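Local coordinates for protein putative HAD family hydrolase (Streptomyces avermitilis, PDB 3MMZ) that is probably a KdsC-like HAD phosphatase domain of a larger protein that is also thought to couple N-acylneuraminate to CTP, giving CMP-N-acylneuraminate, at residues A49-K53 and S54-M58; Q98-P102 and E103-Y107; V125-A128 and S129-D132. One frame throughout, in Å; residues are numbered along the deposited sequence.

Contact 1. Residues A49-K53 and S54-M58; sequences AALRK and SGLTM
Leu51 and Arg52, in the last turn of helix 42-53, lend their carbonyls to Ser54, Gly55 and Leu56 as the chain turns into strand 57-62. Gly55 leaves helical geometry with phi 94°, in a Schellman motif: its N donates to Arg52 O at 3.0 Å, and Leu56 N reaches Leu51 O in a long, weak bond. Glycine suits the turn because a CB here would press on the preceding carbonyl oxygen. Ser54 N still makes the helical bond to Ala50 O, while Ser54 OG, placed between its own N and carbonyl carbon (chi1 82°), folds back to donate to Leu51 O at 2.6 Å. A water bridges Arg52 O and Leu56 O. Alongside these bonds, Leu51 CD2 meets Leu56 CD1 at 3.6 Å, the two side chains crossing at a slant. Met58, present as selenomethionine and bent at chi2 and chi3, brings SE to 3.9 Å from Leu51 CB and lays CG alongside Arg52 CB. Leu159 and Val15 continue this apolar layer, joining helices 42-53 and 150-159 to the central sheet. Leu51 O thus gathers one short hydroxyl bond and two weak amide bonds, from Ser54 N and Leu56 N, so the turn itself meets carbonyls at the helix end.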
loop_
_atom_site.group_PDB
_atom_site.type_symbol
_atom_site.label_atom_id
_atom_site.label_comp_id
_atom_site.label_asym_id
_atom_site.label_seq_id
_atom_site.Cartn_x
_atom_site.Cartn_y
_atom_site.Cartn_z
ATOM N N ALA D 49 8.962 26.185 -10.983
ATOM C CA ALA D 49 10.016 26.970 -11.625
ATOM C C ALA D 49 10.005 26.783 -13.141
ATOM O O ALA D 49 10.216 27.746 -13.895
ATOM C CB ALA D 49 11.392 26.638 -11.039
ATOM N N ALA D 50 9.746 25.551 -13.587
ATOM C CA ALA D 50 9.661 25.252 -15.016
ATOM C C ALA D 50 8.479 25.966 -15.672
ATOM O O ALA D 50 8.626 26.520 -16.761
ATOM C CB ALA D 50 9.583 23.744 -15.256
ATOM N N LEU D 51 7.321 25.964 -15.002
ATOM C CA LEU D 51 6.146 26.690 -15.491
ATOM C C LEU D 51 6.411 28.205 -15.567
ATOM O O LEU D 51 6.103 28.853 -16.572
ATOM C CB LEU D 51 4.903 26.373 -14.631
ATOM C CG LEU D 51 4.401 24.925 -14.695
ATOM C CD1 LEU D 51 3.424 24.614 -13.564
ATOM C CD2 LEU D 51 3.763 24.630 -16.058
ATOM N N ARG D 52 7.017 28.748 -14.515
ATOM C CA ARG D 52 7.380 30.164 -14.469
ATOM C C ARG D 52 8.348 30.536 -15.596
ATOM O O ARG D 52 8.152 31.545 -16.272
ATOM C CB ARG D 52 7.964 30.520 -13.097
ATOM C CG ARG D 52 8.446 31.968 -12.984
ATOM C CD ARG D 52 8.984 32.287 -11.597
ATOM N NE ARG D 52 9.890 31.255 -11.086
ATOM C CZ ARG D 52 11.197 31.189 -11.339
ATOM N NH1 ARG D 52 11.792 32.099 -12.108
ATOM N NH2 ARG D 52 11.919 30.201 -10.818
ATOM N N LYS D 53 9.377 29.713 -15.805
ATOM C CA LYS D 53 10.349 29.935 -16.882
ATOM C C LYS D 53 9.714 29.901 -18.270
ATOM O O LYS D 53 10.213 30.547 -19.194
ATOM C CB LYS D 53 11.493 28.928 -16.808
ATOM C CG LYS D 53 12.518 29.240 -15.732
ATOM C CD LYS D 53 13.473 28.072 -15.544
ATOM C CE LYS D 53 14.642 28.428 -14.629
ATOM N NZ LYS D 53 14.199 28.613 -13.217
ATOM N N SER D 54 8.617 29.159 -18.403
ATOM C CA SER D 54 7.881 29.073 -19.659
ATOM C C SER D 54 7.034 30.329 -19.945
ATOM O O SER D 54 6.409 30.435 -21.005
ATOM C CB SER D 54 7.020 27.801 -19.696
ATOM O OG SER D 54 5.795 27.966 -18.998
ATOM N N GLY D 55 7.008 31.272 -19.005
ATOM C CA GLY D 55 6.302 32.542 -19.212
ATOM C C GLY D 55 4.872 32.574 -18.701
ATOM O O GLY D 55 4.137 33.530 -18.955
ATOM N N LEU D 56 4.465 31.530 -17.981
ATOM C CA LEU D 56 3.136 31.502 -17.387
ATOM C C LEU D 56 3.078 32.434 -16.189
ATOM O O LEU D 56 4.026 32.501 -15.405
ATOM C CB LEU D 56 2.767 30.083 -16.957
ATOM C CG LEU D 56 2.404 29.111 -18.076
ATOM C CD1 LEU D 56 2.475 27.686 -17.560
ATOM C CD2 LEU D 56 1.012 29.414 -18.622
ATOM N N THR D 57 1.975 33.161 -16.056
ATOM C CA THR D 57 1.767 34.006 -14.885
ATOM C C THR D 57 1.347 33.144 -13.684
ATOM O O THR D 57 0.344 32.429 -13.750
ATOM C CB THR D 57 0.735 35.116 -15.170
ATOM O OG1 THR D 57 1.108 35.819 -16.365
ATOM C CG2 THR D 57 0.671 36.095 -14.009
HETATM N N MSE D 58 2.128 33.215 -12.607
HETATM C CA MSE D 58 1.961 32.345 -11.438
HETATM C C MSE D 58 1.362 33.090 -10.256
HETATM O O MSE D 58 1.481 34.319 -10.157
HETATM C CB MSE D 58 3.306 31.759 -10.995
HETATM C CG MSE D 58 4.217 31.281 -12.113
HETATM SE SE MSE D 58 3.546 29.663 -12.982
HETATM C CE MSE D 58 3.442 28.434 -11.470
HETATM O O HOH W 1 6.329 33.691 -15.373
#

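Contact 2. Residues Q98-P102 and E103-Y107; sequences QGIAP and ERVLY
Ile100 and Val105 meet across the connection that leads from helix 87-98 into strand 105-109, one of the helix-to-strand returns of the Rossmann-like HAD fold. Ile100 CG2 touches Val105 CG2 at 3.7 Å, and the side chains cross at about a right angle. Ile100 CG2 lies anti to its backbone N, whereas Val105 holds CG1 there (chi1 176°) and leaves CG2 beside the N, turned to the isoleucine. Methyl branches next to the backbone let both residues reach each other and Ala14 of the neighbouring strand 14-17.

Between them runs a short 3-10 turn. Arg104 N donates to Ala101 O at 2.8 Å and Val105 N to Pro102 O at 3.1 Å, each donor standing above the plane of the carbonyl it meets. Pro102 fits the start of the turn, since its ring restricts phi (here -54°) to the range needed and no N-H is required there. Arg104 stretches away to a salt bridge with Asp13 and a hydrogen bond to Glu10 O; of its side chain, CB lies near Ala101 O.

Glu103 folds back over the turn. With CG between the backbone N and the carbonyl carbon (chi1 49°) and a bend at chi2, its side chain runs beside the proline ring and points the same way. Glu103 CD lies 3.5 Å from Ala101 CB, while Glu103 OE1 rests 3.4 Å from Pro102 CD.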
loop_
_atom_site.group_PDB
_atom_site.type_symbol
_atom_site.label_atom_id
_atom_site.label_comp_id
_atom_site.label_asym_id
_atom_site.label_seq_id
_atom_site.Cartn_x
_atom_site.Cartn_y
_atom_site.Cartn_z
ATOM N N GLN D 98 -4.593 41.487 -14.421
ATOM C CA GLN D 98 -3.479 40.952 -15.190
ATOM C C GLN D 98 -3.776 40.941 -16.688
ATOM O O GLN D 98 -2.888 40.663 -17.497
ATOM C CB GLN D 98 -3.143 39.534 -14.714
ATOM C CG GLN D 98 -2.647 39.439 -13.271
ATOM C CD GLN D 98 -1.323 40.140 -13.044
ATOM O OE1 GLN D 98 -0.342 39.893 -13.747
ATOM N NE2 GLN D 98 -1.288 41.018 -12.050
ATOM N N GLY D 99 -5.028 41.221 -17.048
ATOM C CA GLY D 99 -5.484 41.133 -18.432
ATOM C C GLY D 99 -5.561 39.695 -18.909
ATOM O O GLY D 99 -5.350 39.410 -20.086
ATOM N N ILE D 100 -5.864 38.787 -17.983
ATOM C CA ILE D 100 -5.946 37.360 -18.292
ATOM C C ILE D 100 -7.391 36.874 -18.223
ATOM O O ILE D 100 -8.074 37.070 -17.216
ATOM C CB ILE D 100 -5.062 36.513 -17.347
ATOM C CG1 ILE D 100 -3.601 36.976 -17.425
ATOM C CG2 ILE D 100 -5.184 35.009 -17.679
ATOM C CD1 ILE D 100 -2.701 36.412 -16.342
ATOM N N ALA D 101 -7.834 36.245 -19.307
ATOM C CA ALA D 101 -9.167 35.678 -19.402
ATOM C C ALA D 101 -9.277 34.458 -18.478
ATOM O O ALA D 101 -8.463 33.534 -18.585
ATOM C CB ALA D 101 -9.465 35.292 -20.848
ATOM N N PRO D 102 -10.275 34.453 -17.567
ATOM C CA PRO D 102 -10.453 33.356 -16.604
ATOM C C PRO D 102 -10.544 31.987 -17.278
ATOM O O PRO D 102 -10.173 30.972 -16.675
ATOM C CB PRO D 102 -11.784 33.696 -15.915
ATOM C CG PRO D 102 -11.973 35.149 -16.131
ATOM C CD PRO D 102 -11.367 35.439 -17.472
ATOM N N GLU D 103 -11.018 31.969 -18.523
ATOM C CA GLU D 103 -11.102 30.739 -19.308
ATOM C C GLU D 103 -9.724 30.124 -19.611
ATOM O O GLU D 103 -9.629 28.946 -19.981
ATOM C CB GLU D 103 -11.913 30.950 -20.597
ATOM C CG GLU D 103 -11.529 32.173 -21.424
ATOM C CD GLU D 103 -12.412 33.398 -21.162
ATOM O OE1 GLU D 103 -12.791 33.668 -19.995
ATOM O OE2 GLU D 103 -12.717 34.104 -22.148
ATOM N N ARG D 104 -8.667 30.920 -19.436
ATOM C CA ARG D 104 -7.298 30.472 -19.710
ATOM C C ARG D 104 -6.473 30.428 -18.423
ATOM O O ARG D 104 -5.247 30.507 -18.449
ATOM C CB ARG D 104 -6.644 31.343 -20.801
ATOM C CG ARG D 104 -7.351 31.247 -22.167
ATOM C CD ARG D 104 -6.691 32.101 -23.254
ATOM N NE ARG D 104 -5.251 31.858 -23.329
ATOM C CZ ARG D 104 -4.675 30.881 -24.021
ATOM N NH1 ARG D 104 -5.403 30.033 -24.734
ATOM N NH2 ARG D 104 -3.356 30.751 -23.991
ATOM N N VAL D 105 -7.167 30.284 -17.296
ATOM C CA VAL D 105 -6.521 30.132 -16.005
ATOM C C VAL D 105 -6.657 28.684 -15.525
ATOM O O VAL D 105 -7.744 28.077 -15.581
ATOM C CB VAL D 105 -7.086 31.123 -14.953
ATOM C CG1 VAL D 105 -6.474 30.877 -13.570
ATOM C CG2 VAL D 105 -6.814 32.570 -15.391
ATOM N N LEU D 106 -5.537 28.139 -15.073
ATOM C CA LEU D 106 -5.525 26.836 -14.417
ATOM C C LEU D 106 -5.445 27.071 -12.914
ATOM O O LEU D 106 -4.514 27.712 -12.420
ATOM C CB LEU D 106 -4.339 26.008 -14.921
ATOM C CG LEU D 106 -4.304 24.518 -14.560
ATOM C CD1 LEU D 106 -3.402 23.779 -15.538
ATOM C CD2 LEU D 106 -3.798 24.346 -13.136
ATOM N N TYR D 107 -6.437 26.575 -12.181
ATOM C CA TYR D 107 -6.439 26.710 -10.733
ATOM C C TYR D 107 -6.407 25.332 -10.092
ATOM O O TYR D 107 -7.219 24.486 -10.438
ATOM C CB TYR D 107 -7.683 27.463 -10.241
ATOM C CG TYR D 107 -7.758 27.554 -8.721
ATOM C CD1 TYR D 107 -7.110 28.582 -8.034
ATOM C CD2 TYR D 107 -8.469 26.616 -7.975
ATOM C CE1 TYR D 107 -7.171 28.677 -6.637
ATOM C CE2 TYR D 107 -8.540 26.698 -6.574
ATOM C CZ TYR D 107 -7.889 27.737 -5.917
ATOM O OH TYR D 107 -7.942 27.839 -4.548
#

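Contact 3. Residues V125-A128 and S129-D132; sequences VAVA and SAHD
Val127 and Ala130 close a type I beta turn at the C-terminal end of strand 123-126, in the loop that leads to helix 132-137 and beside the calcium sites of this HAD domain. Ala130 N donates to Val127 O at 3.0 Å from above the carbonyl plane, with an N-H...O angle of 156°. The same oxygen lies close to Ala130 CB, and that methyl also meets Ala126 CB at 4.0 Å; alanines let the chain after the turn come back close to the end of the strand. Val127 sends CG2 between its own N and carbonyl carbon, which sets this methyl 3.6 Å from Ser129 OG. Ser129 OG, turned the same way on its own residue (chi1 48°), has its hydrogen-bond partner outside the turn, Gly146 N. A water donates to Ala128 O at 2.8 Å and more loosely to Ala130 O, tying the two carbonyls together. Val127 packs on Asn110, a ligand of one calcium ion, and Ala126 on Ala138, a ligand of the other; Ala128 touches Arg135 of a second subunit. Within the turn, then, one amide bond and a bridging water link the backbone, the side chains meet mainly through methyls, and the serine hydroxyl is satisfied by Gly146 N.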
loop_
_atom_site.group_PDB
_atom_site.type_symbol
_atom_site.label_atom_id
_atom_site.label_comp_id
_atom_site.label_asym_id
_atom_site.label_seq_id
_atom_site.Cartn_x
_atom_site.Cartn_y
_atom_site.Cartn_z
ATOM N N VAL D 125 -8.375 22.188 -11.468
ATOM C CA VAL D 125 -7.668 20.909 -11.310
ATOM C C VAL D 125 -7.682 20.507 -9.834
ATOM O O VAL D 125 -7.378 21.319 -8.938
ATOM C CB VAL D 125 -6.202 20.968 -11.846
ATOM C CG1 VAL D 125 -5.509 19.608 -11.679
ATOM C CG2 VAL D 125 -6.162 21.414 -13.330
ATOM N N ALA D 126 -8.069 19.263 -9.574
ATOM C CA ALA D 126 -8.101 18.750 -8.214
ATOM C C ALA D 126 -6.912 17.831 -8.034
ATOM O O ALA D 126 -6.599 17.040 -8.932
ATOM C CB ALA D 126 -9.408 17.968 -7.969
ATOM N N VAL D 127 -6.234 17.942 -6.890
ATOM C CA VAL D 127 -5.222 16.945 -6.505
ATOM C C VAL D 127 -5.925 15.623 -6.186
ATOM O O VAL D 127 -7.128 15.614 -5.878
ATOM C CB VAL D 127 -4.315 17.428 -5.341
ATOM C CG1 VAL D 127 -3.542 18.678 -5.767
ATOM C CG2 VAL D 127 -5.122 17.707 -4.075
ATOM N N ALA D 128 -5.183 14.514 -6.285
ATOM C CA ALA D 128 -5.733 13.177 -6.075
ATOM C C ALA D 128 -6.396 13.024 -4.715
ATOM O O ALA D 128 -7.403 12.305 -4.583
ATOM C CB ALA D 128 -4.646 12.118 -6.257
ATOM N N SER D 129 -5.838 13.721 -3.723
ATOM C CA SER D 129 -6.302 13.651 -2.338
ATOM C C SER D 129 -7.444 14.633 -2.018
ATOM O O SER D 129 -7.847 14.765 -0.859
ATOM C CB SER D 129 -5.124 13.902 -1.380
ATOM O OG SER D 129 -4.387 15.052 -1.768
ATOM N N ALA D 130 -7.971 15.312 -3.031
ATOM C CA ALA D 130 -9.022 16.306 -2.812
ATOM C C ALA D 130 -10.296 15.675 -2.254
ATOM O O ALA D 130 -10.557 14.486 -2.450
ATOM C CB ALA D 130 -9.332 17.089 -4.106
ATOM N N HIS D 131 -11.070 16.483 -1.538
ATOM C CA HIS D 131 -12.426 16.127 -1.112
ATOM C C HIS D 131 -13.219 15.551 -2.304
ATOM O O HIS D 131 -13.059 15.988 -3.449
ATOM C CB HIS D 131 -13.105 17.388 -0.551
ATOM C CG HIS D 131 -14.465 17.155 0.042
ATOM N ND1 HIS D 131 -14.703 17.189 1.402
ATOM C CD2 HIS D 131 -15.667 16.918 -0.540
ATOM C CE1 HIS D 131 -15.987 16.973 1.632
ATOM N NE2 HIS D 131 -16.595 16.807 0.468
ATOM N N ASP D 132 -14.064 14.554 -2.037
ATOM C CA ASP D 132 -14.784 13.859 -3.116
ATOM C C ASP D 132 -15.486 14.771 -4.126
ATOM O O ASP D 132 -15.350 14.572 -5.335
ATOM C CB ASP D 132 -15.775 12.847 -2.536
ATOM C CG ASP D 132 -15.088 11.652 -1.924
ATOM O OD1 ASP D 132 -13.914 11.396 -2.268
ATOM O OD2 ASP D 132 -15.722 10.951 -1.108
HETATM O O HOH W 2 -9.472 11.437 -2.912
#

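All three contacts are chain reversals at strands of the one parallel sheet: contacts 1 and 2 lie where strands begin, contact 3 where one ends. Contact 1 is partly buried and contact 2 at the surface, and they touch each other where Thr57 CB packs on Ile100 CD1 at 3.9 Å. Contact 3 is more buried, near the calcium ions and other subunits; it joins contact 2 through neighbouring strands, where Tyr107 O and Val125 N probably hydrogen-bond. The chemistry follows position: several carbonyl bonds and a hydroxyl finish the helix in contact 1, contact 2 has two i to i+3 bonds, a methyl contact and Glu103 folded back, and small methyls dominate contact 3.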